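Local coordinates for SCARECROW-LIKE protein 7 (Oryza sativa Japonica Group, PDB 5HYZ), which binds DNA in vitro and is probably a GRAS-family transcription factor in rice development and abiotic stress resistance, forming a homodimer, at residues 139-144 and 196-201; 203-208 and 232-237; 117-122 and 147-152; 90-95 and 369-374. One frame throughout, in Å; residues are numbered along the deposited sequence.

Contact 1 of 4, residues 139-144 and 196-201; sequences PTRIRI and LVEPDE
Arg141 and Arg143 reach from strand 141-148 of the Rossmann-like sheet to a cluster of acids in the loop before strand 202-208, forming a five-residue salt-bridge network with Glu198, Asp200 and Glu201. The tight part surrounds Glu201. Glu201 OE1 receives Arg143 NH2 at 2.9 Å on the syn lone pair, with guanidinium and carboxylate nearly coplanar (24° apart), and Arg141 NH2 makes a salt bridge to the same oxygen, also at 2.9 Å. Arginine suits both strand positions: its long chain spans the gap, and its several N-H groups can serve more than one acceptor. Arg143 shows this well, because Arg143 NH2 also gives a straight bond to the backbone O of Leu196, 2.8 Å away. The two guanidinium groups lie close together, Arg143 NE sitting over one face of Arg141, an arrangement the surrounding carboxylates probably make tolerable. Glu201 OE2 in turn accepts from the backbone N of Glu198 and bonds to His112 ND1, which fixes the carboxylate across the type I turn 198-201.

Toward the surface the grip slackens. Asp200 OD1 makes a long salt bridge to Arg141 NH2, and OD2 pairs with Lys110; Leu196 merely brushes Arg143 with its side chain. A water takes the N-H of Arg141 NE. The tight side resumes at Glu198, which reaches in from the turn with its chain extended beyond CG: Glu198 OE1 is held end-on by two nitrogens of one guanidinium, Arg141 NH1 at 3.0 Å and Arg141 NH2 at 2.8 Å.

Contact 2 of 4, residues 203-208 and 232-237; sequences VAVNFM and LSPAVV
Strand 203-208 runs parallel to the chain at 235-237, with Val205 paired to Val237, and two backbone hydrogen bonds join the segments: Ala235 N to Val203 O at 2.7 Å, and Val205 N to Val236 O at 3.0 Å. CA-H...O contacts add to these: Ala204 CA to Val236 O, and Val237 CA to Val205 O at 3.1 Å. Where the chain leaves helix 220-231, Ser233 has positive phi, and a water links its O to Val203 N.

The beta-branched valines suit extended backbone and pack against the neighbouring strand. Val205 CB packs on Val237 CG2, while Val205 CG2, set anti to the carbonyl carbon, leans on Pro234 CB at 4.0 Å. Further along, Val237 CG1 lies anti to its backbone N (chi1 177°) and meets the edge of the Phe207 ring, 3.7 Å from Phe207 CD2. On the other face of the sheet, the small Ala204 touches Val236 CG1 with its methyl group.

Apolar residues suit this buried site, since helices cover both faces of this beta-alpha-beta unit. Val205 and Phe207 pack against helix 220-231, the crossover between the two strands, whereas Ala204 and Val236 face helix 89-104. Strand 110-118 flanks strand 202-208 on its other edge.

Contact 3 of 4, residues 117-122 and 147-152; sequences GIVQGI and VPSPLL
Gly117 takes up phi 105°, psi 48°, a conformation in which a side chain would jam against the preceding carbonyl, so glycine suits this corner at the end of strand 110-118. The turn directs two successive N-H groups at one acceptor: Gly117 N at 2.8 Å and Ile118 N at 2.7 Å reach Val147 O from opposite faces of its plane. Ser149 N returns a bond to Ile118 O, completing the parallel pairing where the two strands end.

Val119 CG2, anti to the carbonyl carbon, packs 3.6 Å from Ser149 CB and 3.7 Å from Leu151 CD1. Leu152 adds its two methyls, which lie against the carbonyl oxygens of Ile118 and Val119. With OG anti to the backbone N (chi1 164°), Ser149 OG accepts from Leu151 N at 2.9 Å; this ST turn starts the 3-10 segment 150-152, where proline readily fits the first position.

Tyr80 of helix 74-86 touches both Val119 and Leu151, and Leu160 of helix 157-174 lies against Ile118. Gly121 occupies the N-cap position of helix 122-132. The arrangement belongs to the carboxyl ends of neighbouring parallel strands in a Rossmann-like beta-alpha-beta unit, where a glycine-bearing loop leads from strand to helix.

Contact 4 of 4, residues 90-95 and 369-374; sequences SKFAHL and LTVSAW
Val371 CG2 wedges between two residues of helix 89-104, lying 3.7 Å from Ala93 CA and 3.9 Å from Phe92 CE2. This close approach to the helix backbone is possible because alanine carries just a methyl group; Ala93 CB, 4.0 Å from Leu369 CD2, also touches Leu369, two residues earlier than Val371. Phe92 CE2 lies 3.4 Å from Leu369 O, which approaches the ring obliquely.

The first torsions set these groups in place. Phe92 holds CG anti to its backbone N (chi1 166°), which swings the ring off the helix toward the strand, and in Val371 the branch anti to the carbonyl carbon is the one that reaches the helix. Leu369 and Val371 point toward the helix and Thr370 between them points away, an alternation that gives the helix an apolar face to pack on. Here the helix covers the mixed sheet of the Rossmann-like GRAS core, at its antiparallel, C-terminal part.

Farther out, Leu359 and Leu361 of strand 358-363 and Ala336 and Leu339 of helix 332-339 pack against Phe92. On the side away from the helix, Thr370 OG1 is held by hydrogen bonds with Glu243 and Ser360.

How the contacts relate
Starting from the N terminus, the first segment met is in helix 89-104, whose partner in contact 4 comes only near the C terminus; that contact therefore closes a long loop holding all the others. Contact 3 joins the ends of strands 110-118 and 141-148. Contact 1 crosses it, using the beginning of strand 141-148 and reaching the loop at 196-201. Contact 2 follows in series, closing the unit 202-208 to 236-242. Val197 packs on Leu232 and Val203, joining contacts 1 and 2, while Trp374 O lies 2.8 Å from Val237 N, a probable hydrogen bond between contacts 2 and 4. Ile122 touches His94 between contacts 3 and 4. All four reach one sheet.

Contact 1 of 4, residues 139-144 and 196-201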
loop_
_atom_site.group_PDB
_atom_site.type_symbol
_atom_site.label_atom_id
_atom_site.label_comp_id
_atom_site.label_asym_id
_atom_site.label_seq_id
_atom_site.Cartn_x
_atom_site.Cartn_y
_atom_site.Cartn_z
ATOM N N PRO A 139 19.910 8.460 13.387
ATOM C CA PRO A 139 21.364 8.343 13.163
ATOM C C PRO A 139 21.990 9.643 12.672
ATOM O O PRO A 139 21.290 10.414 12.055
ATOM C CB PRO A 139 21.494 7.306 12.015
ATOM C CG PRO A 139 20.233 6.554 12.014
ATOM C CD PRO A 139 19.133 7.552 12.532
ATOM N N THR A 140 23.275 9.842 12.886
ATOM C CA THR A 140 23.909 11.035 12.329
ATOM C C THR A 140 24.350 10.834 10.888
ATOM O O THR A 140 24.548 11.792 10.176
ATOM C CB THR A 140 25.099 11.457 13.166
ATOM O OG1 THR A 140 26.067 10.400 13.219
ATOM C CG2 THR A 140 24.637 11.764 14.552
ATOM N N ARG A 141 24.499 9.587 10.434
ATOM C CA ARG A 141 24.843 9.380 9.035
ATOM C C ARG A 141 24.324 8.015 8.581
ATOM O O ARG A 141 24.461 7.016 9.310
ATOM C CB ARG A 141 26.386 9.404 8.834
ATOM C CG ARG A 141 26.796 9.281 7.326
ATOM C CD ARG A 141 28.339 9.185 7.155
ATOM N NE ARG A 141 28.911 7.998 7.788
ATOM C CZ ARG A 141 30.182 7.622 7.668
ATOM N NH1 ARG A 141 31.002 8.392 6.962
ATOM N NH2 ARG A 141 30.627 6.508 8.269
ATOM N N ILE A 142 23.763 7.993 7.376
ATOM C CA ILE A 142 23.371 6.742 6.738
ATOM C C ILE A 142 24.012 6.690 5.345
ATOM O O ILE A 142 23.826 7.633 4.531
ATOM C CB ILE A 142 21.824 6.639 6.648
ATOM C CG1 ILE A 142 21.288 6.597 8.086
ATOM C CG2 ILE A 142 21.438 5.390 5.856
ATOM C CD1 ILE A 142 19.890 7.200 8.239
ATOM N N ARG A 143 24.764 5.604 5.079
ATOM C CA ARG A 143 25.313 5.378 3.751
ATOM C C ARG A 143 24.711 4.125 3.156
ATOM O O ARG A 143 24.427 3.171 3.885
ATOM C CB ARG A 143 26.845 5.201 3.846
ATOM C CG ARG A 143 27.513 6.473 4.271
ATOM C CD ARG A 143 28.998 6.400 3.821
ATOM N NE ARG A 143 29.728 5.376 4.536
ATOM C CZ ARG A 143 30.700 4.608 4.029
ATOM N NH1 ARG A 143 31.065 4.662 2.756
ATOM N NH2 ARG A 143 31.302 3.745 4.818
ATOM N N ILE A 144 24.447 4.130 1.865
ATOM C CA ILE A 144 23.975 2.942 1.168
ATOM C C ILE A 144 24.903 2.636 -0.011
ATOM O O ILE A 144 25.265 3.527 -0.788
ATOM C CB ILE A 144 22.514 3.134 0.665
ATOM C CG1 ILE A 144 21.634 3.462 1.877
ATOM C CG2 ILE A 144 22.028 1.848 -0.039
ATOM C CD1 ILE A 144 20.148 3.357 1.566
ATOM N N LEU A 196 34.229 0.108 1.020
ATOM C CA LEU A 196 34.631 1.323 1.741
ATOM C C LEU A 196 33.972 1.407 3.138
ATOM O O LEU A 196 33.460 2.452 3.553
ATOM C CB LEU A 196 34.304 2.573 0.901
ATOM C CG LEU A 196 35.009 2.541 -0.456
ATOM C CD1 LEU A 196 34.411 3.652 -1.345
ATOM C CD2 LEU A 196 36.495 2.860 -0.217
ATOM N N VAL A 197 33.994 0.289 3.858
ATOM C CA VAL A 197 33.420 0.245 5.210
ATOM C C VAL A 197 34.359 0.950 6.163
ATOM O O VAL A 197 35.562 1.021 5.935
ATOM C CB VAL A 197 33.148 -1.212 5.682
ATOM C CG1 VAL A 197 32.095 -1.872 4.775
ATOM C CG2 VAL A 197 34.453 -2.013 5.776
ATOM N N GLU A 198 33.790 1.573 7.180
ATOM C CA GLU A 198 34.558 2.349 8.167
ATOM C C GLU A 198 34.348 1.780 9.551
ATOM O O GLU A 198 33.266 1.234 9.874
ATOM C CB GLU A 198 34.138 3.808 8.141
ATOM C CG GLU A 198 34.371 4.374 6.768
ATOM C CD GLU A 198 34.185 5.853 6.672
ATOM O OE1 GLU A 198 33.267 6.417 7.333
ATOM O OE2 GLU A 198 34.974 6.458 5.915
ATOM N N PRO A 199 35.370 1.904 10.395
ATOM C CA PRO A 199 35.303 1.232 11.695
ATOM C C PRO A 199 34.213 1.813 12.621
ATOM O O PRO A 199 33.734 1.097 13.503
ATOM C CB PRO A 199 36.723 1.442 12.265
ATOM C CG PRO A 199 37.196 2.705 11.635
ATOM C CD PRO A 199 36.599 2.704 10.234
ATOM N N ASP A 200 33.775 3.051 12.402
ATOM C CA ASP A 200 32.800 3.621 13.337
ATOM C C ASP A 200 31.327 3.481 12.906
ATOM O O ASP A 200 30.470 4.195 13.421
ATOM C CB ASP A 200 33.130 5.110 13.572
ATOM C CG ASP A 200 33.077 5.954 12.275
ATOM O OD1 ASP A 200 32.990 5.396 11.148
ATOM O OD2 ASP A 200 33.101 7.200 12.375
ATOM N N GLU A 201 31.013 2.580 11.974
ATOM C CA GLU A 201 29.636 2.521 11.496
ATOM C C GLU A 201 29.177 1.084 11.634
ATOM O O GLU A 201 29.992 0.162 11.629
ATOM C CB GLU A 201 29.545 3.009 10.030
ATOM C CG GLU A 201 30.171 2.055 9.119
ATOM C CD GLU A 201 30.385 2.599 7.689
ATOM O OE1 GLU A 201 29.983 3.751 7.454
ATOM O OE2 GLU A 201 30.893 1.774 6.869
HETATM O O HOH W 1 27.374 5.774 7.996
#

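Contact 2 of 4, residues 203-208 and 232-237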
loop_
_atom_site.group_PDB
_atom_site.type_symbol
_atom_site.label_atom_id
_atom_site.label_comp_id
_atom_site.label_asym_id
_atom_site.label_seq_id
_atom_site.Cartn_x
_atom_site.Cartn_y
_atom_site.Cartn_z
ATOM N N VAL A 203 27.202 -2.036 9.967
ATOM C CA VAL A 203 26.885 -2.466 8.636
ATOM C C VAL A 203 25.699 -3.449 8.670
ATOM O O VAL A 203 25.668 -4.334 9.533
ATOM C CB VAL A 203 28.108 -3.184 8.013
ATOM C CG1 VAL A 203 27.695 -3.754 6.683
ATOM C CG2 VAL A 203 29.283 -2.178 7.865
ATOM N N ALA A 204 24.738 -3.279 7.759
ATOM C CA ALA A 204 23.731 -4.297 7.504
ATOM C C ALA A 204 23.816 -4.689 6.050
ATOM O O ALA A 204 23.897 -3.828 5.168
ATOM C CB ALA A 204 22.302 -3.770 7.846
ATOM N N VAL A 205 23.762 -5.979 5.786
ATOM C CA VAL A 205 23.811 -6.479 4.418
ATOM C C VAL A 205 22.476 -7.064 4.071
ATOM O O VAL A 205 21.925 -7.830 4.857
ATOM C CB VAL A 205 24.915 -7.580 4.240
ATOM C CG1 VAL A 205 24.981 -8.002 2.789
ATOM C CG2 VAL A 205 26.247 -6.930 4.578
ATOM N N ASN A 206 21.967 -6.737 2.884
ATOM C CA ASN A 206 20.616 -7.114 2.493
ATOM C C ASN A 206 20.663 -7.965 1.191
ATOM O O ASN A 206 21.247 -7.555 0.177
ATOM C CB ASN A 206 19.787 -5.810 2.289
ATOM C CG ASN A 206 18.344 -6.074 1.991
ATOM O OD1 ASN A 206 17.588 -6.400 2.931
ATOM N ND2 ASN A 206 17.889 -5.752 0.746
ATOM N N PHE A 207 20.095 -9.167 1.224
ATOM C CA PHE A 207 19.932 -9.982 0.037
ATOM C C PHE A 207 18.440 -10.244 -0.208
ATOM O O PHE A 207 17.904 -11.240 0.288
ATOM C CB PHE A 207 20.579 -11.335 0.227
ATOM C CG PHE A 207 22.095 -11.298 0.317
ATOM C CD1 PHE A 207 22.859 -11.180 -0.842
ATOM C CD2 PHE A 207 22.743 -11.385 1.567
ATOM C CE1 PHE A 207 24.248 -11.200 -0.769
ATOM C CE2 PHE A 207 24.149 -11.400 1.650
ATOM C CZ PHE A 207 24.893 -11.313 0.454
HETATM N N MSE A 208 17.768 -9.402 -0.964
HETATM C CA MSE A 208 16.315 -9.635 -1.147
HETATM C C MSE A 208 16.088 -10.161 -2.562
HETATM O O MSE A 208 16.333 -9.466 -3.592
HETATM C CB MSE A 208 15.443 -8.361 -0.950
HETATM C CG MSE A 208 15.705 -7.683 0.350
HETATM SE SE MSE A 208 14.415 -8.858 1.536
HETATM C CE MSE A 208 13.238 -8.970 -0.319
ATOM N N LEU A 232 32.472 -7.999 6.163
ATOM C CA LEU A 232 32.125 -6.620 6.493
ATOM C C LEU A 232 31.715 -6.438 7.953
ATOM O O LEU A 232 31.342 -5.340 8.397
ATOM C CB LEU A 232 30.988 -6.153 5.550
ATOM C CG LEU A 232 31.269 -6.322 4.059
ATOM C CD1 LEU A 232 30.097 -5.715 3.242
ATOM C CD2 LEU A 232 32.603 -5.618 3.633
ATOM N N SER A 233 31.803 -7.521 8.687
ATOM C CA SER A 233 31.393 -7.670 10.083
ATOM C C SER A 233 29.984 -7.073 10.331
ATOM O O SER A 233 29.820 -6.220 11.196
ATOM C CB SER A 233 32.370 -6.997 11.041
ATOM O OG SER A 233 33.622 -7.626 10.952
ATOM N N PRO A 234 29.006 -7.512 9.545
ATOM C CA PRO A 234 27.669 -6.886 9.680
ATOM C C PRO A 234 27.004 -7.157 11.010
ATOM O O PRO A 234 27.087 -8.235 11.629
ATOM C CB PRO A 234 26.886 -7.517 8.495
ATOM C CG PRO A 234 27.649 -8.834 8.193
ATOM C CD PRO A 234 29.066 -8.527 8.482
ATOM N N ALA A 235 26.254 -6.155 11.461
ATOM C CA ALA A 235 25.392 -6.302 12.609
ATOM C C ALA A 235 24.295 -7.281 12.319
ATOM O O ALA A 235 23.760 -7.959 13.248
ATOM C CB ALA A 235 24.790 -4.920 12.976
ATOM N N VAL A 236 23.874 -7.337 11.033
ATOM C CA VAL A 236 22.844 -8.278 10.600
ATOM C C VAL A 236 22.924 -8.436 9.069
ATOM O O VAL A 236 23.349 -7.527 8.352
ATOM C CB VAL A 236 21.400 -7.774 11.024
ATOM C CG1 VAL A 236 20.994 -6.532 10.202
ATOM C CG2 VAL A 236 20.368 -8.906 10.836
ATOM N N VAL A 237 22.498 -9.591 8.590
ATOM C CA VAL A 237 22.345 -9.893 7.191
ATOM C C VAL A 237 20.928 -10.361 7.004
ATOM O O VAL A 237 20.469 -11.309 7.697
ATOM C CB VAL A 237 23.302 -11.031 6.748
ATOM C CG1 VAL A 237 23.043 -11.377 5.248
ATOM C CG2 VAL A 237 24.784 -10.627 6.961
HETATM O O HOH W 2 28.741 -3.666 11.797
#

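Contact 3 of 4, residues 117-122 and 147-152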
loop_
_atom_site.group_PDB
_atom_site.type_symbol
_atom_site.label_atom_id
_atom_site.label_comp_id
_atom_site.label_asym_id
_atom_site.label_seq_id
_atom_site.Cartn_x
_atom_site.Cartn_y
_atom_site.Cartn_z
ATOM N N GLY A 117 21.623 -6.400 -4.843
ATOM C CA GLY A 117 20.508 -6.589 -5.740
ATOM C C GLY A 117 19.453 -5.514 -5.542
ATOM O O GLY A 117 18.285 -5.809 -5.474
ATOM N N ILE A 118 19.852 -4.245 -5.492
ATOM C CA ILE A 118 18.839 -3.187 -5.427
ATOM C C ILE A 118 18.019 -3.079 -6.722
ATOM O O ILE A 118 18.538 -3.248 -7.800
ATOM C CB ILE A 118 19.479 -1.814 -5.090
ATOM C CG1 ILE A 118 18.431 -0.710 -4.934
ATOM C CG2 ILE A 118 20.469 -1.369 -6.206
ATOM C CD1 ILE A 118 18.993 0.492 -4.157
ATOM N N VAL A 119 16.710 -2.834 -6.608
ATOM C CA VAL A 119 15.890 -2.612 -7.806
ATOM C C VAL A 119 15.528 -1.115 -7.873
ATOM O O VAL A 119 16.067 -0.388 -8.660
ATOM C CB VAL A 119 14.585 -3.517 -7.794
ATOM C CG1 VAL A 119 13.771 -3.234 -9.059
ATOM C CG2 VAL A 119 15.030 -4.995 -7.724
ATOM N N GLN A 120 14.665 -0.652 -6.996
ATOM C CA GLN A 120 14.255 0.751 -6.934
ATOM C C GLN A 120 14.547 1.170 -5.475
ATOM O O GLN A 120 15.066 0.433 -4.643
ATOM C CB GLN A 120 12.769 0.981 -7.245
ATOM C CG GLN A 120 12.293 0.868 -8.721
ATOM C CD GLN A 120 13.109 1.666 -9.768
ATOM O OE1 GLN A 120 14.041 1.139 -10.364
ATOM N NE2 GLN A 120 12.707 2.905 -10.032
ATOM N N GLY A 121 14.239 2.376 -5.152
ATOM C CA GLY A 121 14.720 2.691 -3.811
ATOM C C GLY A 121 13.769 2.447 -2.649
ATOM O O GLY A 121 14.082 2.799 -1.526
ATOM N N ILE A 122 12.618 1.846 -2.903
ATOM C CA ILE A 122 11.548 2.000 -1.872
ATOM C C ILE A 122 11.882 1.320 -0.545
ATOM O O ILE A 122 11.533 1.851 0.522
ATOM C CB ILE A 122 10.190 1.516 -2.434
ATOM C CG1 ILE A 122 9.061 2.052 -1.503
ATOM C CG2 ILE A 122 10.189 0.031 -2.554
ATOM C CD1 ILE A 122 7.624 1.843 -2.024
ATOM N N VAL A 147 24.390 -2.724 -5.157
ATOM C CA VAL A 147 24.719 -3.573 -6.305
ATOM C C VAL A 147 23.416 -3.798 -7.056
ATOM O O VAL A 147 22.417 -4.314 -6.474
ATOM C CB VAL A 147 25.312 -4.909 -5.854
ATOM C CG1 VAL A 147 25.506 -5.832 -7.029
ATOM C CG2 VAL A 147 26.615 -4.714 -5.044
ATOM N N PRO A 148 23.374 -3.457 -8.354
ATOM C CA PRO A 148 22.085 -3.481 -9.050
ATOM C C PRO A 148 21.580 -4.904 -9.241
ATOM O O PRO A 148 22.312 -5.835 -9.561
ATOM C CB PRO A 148 22.380 -2.859 -10.435
ATOM C CG PRO A 148 23.883 -2.978 -10.612
ATOM C CD PRO A 148 24.450 -2.873 -9.174
ATOM N N SER A 149 20.290 -5.062 -9.047
ATOM C CA SER A 149 19.639 -6.339 -9.313
ATOM C C SER A 149 19.673 -6.724 -10.798
ATOM O O SER A 149 19.591 -5.843 -11.664
ATOM C CB SER A 149 18.163 -6.250 -8.855
ATOM O OG SER A 149 17.438 -7.317 -9.431
ATOM N N PRO A 150 19.746 -8.035 -11.107
ATOM C CA PRO A 150 19.627 -8.469 -12.501
ATOM C C PRO A 150 18.321 -7.978 -13.130
ATOM O O PRO A 150 18.262 -7.842 -14.362
ATOM C CB PRO A 150 19.644 -10.003 -12.398
ATOM C CG PRO A 150 20.349 -10.278 -11.158
ATOM C CD PRO A 150 20.057 -9.162 -10.216
ATOM N N LEU A 151 17.293 -7.714 -12.327
ATOM C CA LEU A 151 16.026 -7.174 -12.863
ATOM C C LEU A 151 16.228 -5.845 -13.601
ATOM O O LEU A 151 15.465 -5.516 -14.518
ATOM C CB LEU A 151 15.002 -6.968 -11.768
ATOM C CG LEU A 151 14.281 -8.171 -11.149
ATOM C CD1 LEU A 151 13.828 -7.879 -9.743
ATOM C CD2 LEU A 151 13.092 -8.588 -11.999
ATOM N N LEU A 152 17.252 -5.076 -13.222
ATOM C CA LEU A 152 17.530 -3.816 -13.940
ATOM C C LEU A 152 18.239 -3.998 -15.295
ATOM O O LEU A 152 18.481 -3.019 -16.007
ATOM C CB LEU A 152 18.365 -2.886 -13.073
ATOM C CG LEU A 152 17.770 -2.494 -11.712
ATOM C CD1 LEU A 152 18.766 -1.579 -10.954
ATOM C CD2 LEU A 152 16.416 -1.812 -11.904
#

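Contact 4 of 4, residues 90-95 and 369-374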
loop_
_atom_site.group_PDB
_atom_site.type_symbol
_atom_site.label_atom_id
_atom_site.label_comp_id
_atom_site.label_asym_id
_atom_site.label_seq_id
_atom_site.Cartn_x
_atom_site.Cartn_y
_atom_site.Cartn_z
ATOM N N SER A 90 6.737 -8.152 -2.300
ATOM C CA SER A 90 7.916 -7.333 -2.093
ATOM C C SER A 90 7.770 -6.455 -0.851
ATOM O O SER A 90 8.738 -6.239 -0.125
ATOM C CB SER A 90 8.253 -6.467 -3.348
ATOM O OG SER A 90 7.225 -5.496 -3.566
ATOM N N LYS A 91 6.570 -5.974 -0.555
ATOM C CA LYS A 91 6.420 -5.139 0.593
ATOM C C LYS A 91 6.661 -5.959 1.863
ATOM O O LYS A 91 7.295 -5.488 2.815
ATOM C CB LYS A 91 5.010 -4.470 0.611
ATOM C CG LYS A 91 4.909 -3.365 1.674
ATOM C CD LYS A 91 3.861 -2.285 1.353
ATOM C CE LYS A 91 3.934 -1.090 2.338
ATOM N NZ LYS A 91 2.577 -0.621 2.850
ATOM N N PHE A 92 6.108 -7.176 1.886
ATOM C CA PHE A 92 6.341 -8.076 3.021
ATOM C C PHE A 92 7.826 -8.260 3.278
ATOM O O PHE A 92 8.369 -8.152 4.376
ATOM C CB PHE A 92 5.743 -9.434 2.723
ATOM C CG PHE A 92 6.225 -10.506 3.680
ATOM C CD1 PHE A 92 5.774 -10.539 5.000
ATOM C CD2 PHE A 92 7.114 -11.464 3.243
ATOM C CE1 PHE A 92 6.245 -11.516 5.875
ATOM C CE2 PHE A 92 7.607 -12.450 4.146
ATOM C CZ PHE A 92 7.170 -12.461 5.432
ATOM N N ALA A 93 8.488 -8.557 2.182
ATOM C CA ALA A 93 9.919 -8.845 2.347
ATOM C C ALA A 93 10.694 -7.615 2.848
ATOM O O ALA A 93 11.455 -7.648 3.846
ATOM C CB ALA A 93 10.447 -9.306 0.981
ATOM N N HIS A 94 10.506 -6.500 2.156
ATOM C CA HIS A 94 11.200 -5.255 2.579
ATOM C C HIS A 94 10.928 -4.810 3.987
ATOM O O HIS A 94 11.821 -4.420 4.709
ATOM C CB HIS A 94 10.773 -4.078 1.662
ATOM C CG HIS A 94 11.203 -4.269 0.260
ATOM N ND1 HIS A 94 10.675 -3.532 -0.791
ATOM C CD2 HIS A 94 12.118 -5.112 -0.280
ATOM C CE1 HIS A 94 11.257 -3.919 -1.916
ATOM N NE2 HIS A 94 12.139 -4.868 -1.632
ATOM N N LEU A 95 9.660 -4.749 4.336
ATOM C CA LEU A 95 9.347 -4.290 5.686
ATOM C C LEU A 95 9.851 -5.244 6.757
ATOM O O LEU A 95 10.295 -4.798 7.806
ATOM C CB LEU A 95 7.822 -4.069 5.867
ATOM C CG LEU A 95 7.359 -2.894 5.002
ATOM C CD1 LEU A 95 5.924 -2.481 5.311
ATOM C CD2 LEU A 95 8.300 -1.608 4.946
ATOM N N LEU A 369 7.242 -16.867 0.196
ATOM C CA LEU A 369 8.401 -15.872 0.228
ATOM C C LEU A 369 8.855 -15.805 1.667
ATOM O O LEU A 369 8.058 -15.468 2.555
ATOM C CB LEU A 369 7.964 -14.482 -0.244
ATOM C CG LEU A 369 9.130 -13.601 -0.734
ATOM C CD1 LEU A 369 8.548 -12.354 -1.345
ATOM C CD2 LEU A 369 10.026 -13.188 0.375
ATOM N N THR A 370 10.098 -16.156 1.935
ATOM C CA THR A 370 10.585 -16.299 3.305
ATOM C C THR A 370 11.659 -15.277 3.647
ATOM O O THR A 370 12.577 -15.053 2.849
ATOM C CB THR A 370 11.119 -17.721 3.446
ATOM O OG1 THR A 370 10.039 -18.592 3.043
ATOM C CG2 THR A 370 11.550 -18.049 4.833
ATOM N N VAL A 371 11.590 -14.703 4.841
ATOM C CA VAL A 371 12.557 -13.695 5.250
ATOM C C VAL A 371 13.218 -14.189 6.520
ATOM O O VAL A 371 12.571 -14.818 7.377
ATOM C CB VAL A 371 11.874 -12.331 5.507
ATOM C CG1 VAL A 371 12.895 -11.310 6.106
ATOM C CG2 VAL A 371 11.422 -11.747 4.122
ATOM N N SER A 372 14.518 -13.940 6.664
ATOM C CA SER A 372 15.249 -14.318 7.878
ATOM C C SER A 372 16.404 -13.349 8.103
ATOM O O SER A 372 16.806 -12.623 7.180
ATOM C CB SER A 372 15.800 -15.759 7.780
ATOM O OG SER A 372 16.490 -15.927 6.552
ATOM N N ALA A 373 16.898 -13.325 9.318
ATOM C CA ALA A 373 18.023 -12.450 9.693
ATOM C C ALA A 373 19.155 -13.319 10.281
ATOM O O ALA A 373 18.862 -14.339 10.926
ATOM C CB ALA A 373 17.568 -11.409 10.742
ATOM N N TRP A 374 20.408 -12.901 10.082
ATOM C CA TRP A 374 21.605 -13.721 10.402
ATOM C C TRP A 374 22.678 -12.811 10.924
ATOM O O TRP A 374 22.696 -11.635 10.563
ATOM C CB TRP A 374 22.128 -14.446 9.129
ATOM C CG TRP A 374 21.036 -15.258 8.520
ATOM C CD1 TRP A 374 20.065 -14.832 7.626
ATOM C CD2 TRP A 374 20.767 -16.626 8.793
ATOM N NE1 TRP A 374 19.216 -15.881 7.336
ATOM C CE2 TRP A 374 19.616 -16.986 8.048
ATOM C CE3 TRP A 374 21.375 -17.589 9.632
ATOM C CZ2 TRP A 374 19.053 -18.273 8.090
ATOM C CZ3 TRP A 374 20.777 -18.920 9.673
ATOM C CH2 TRP A 374 19.642 -19.221 8.897
#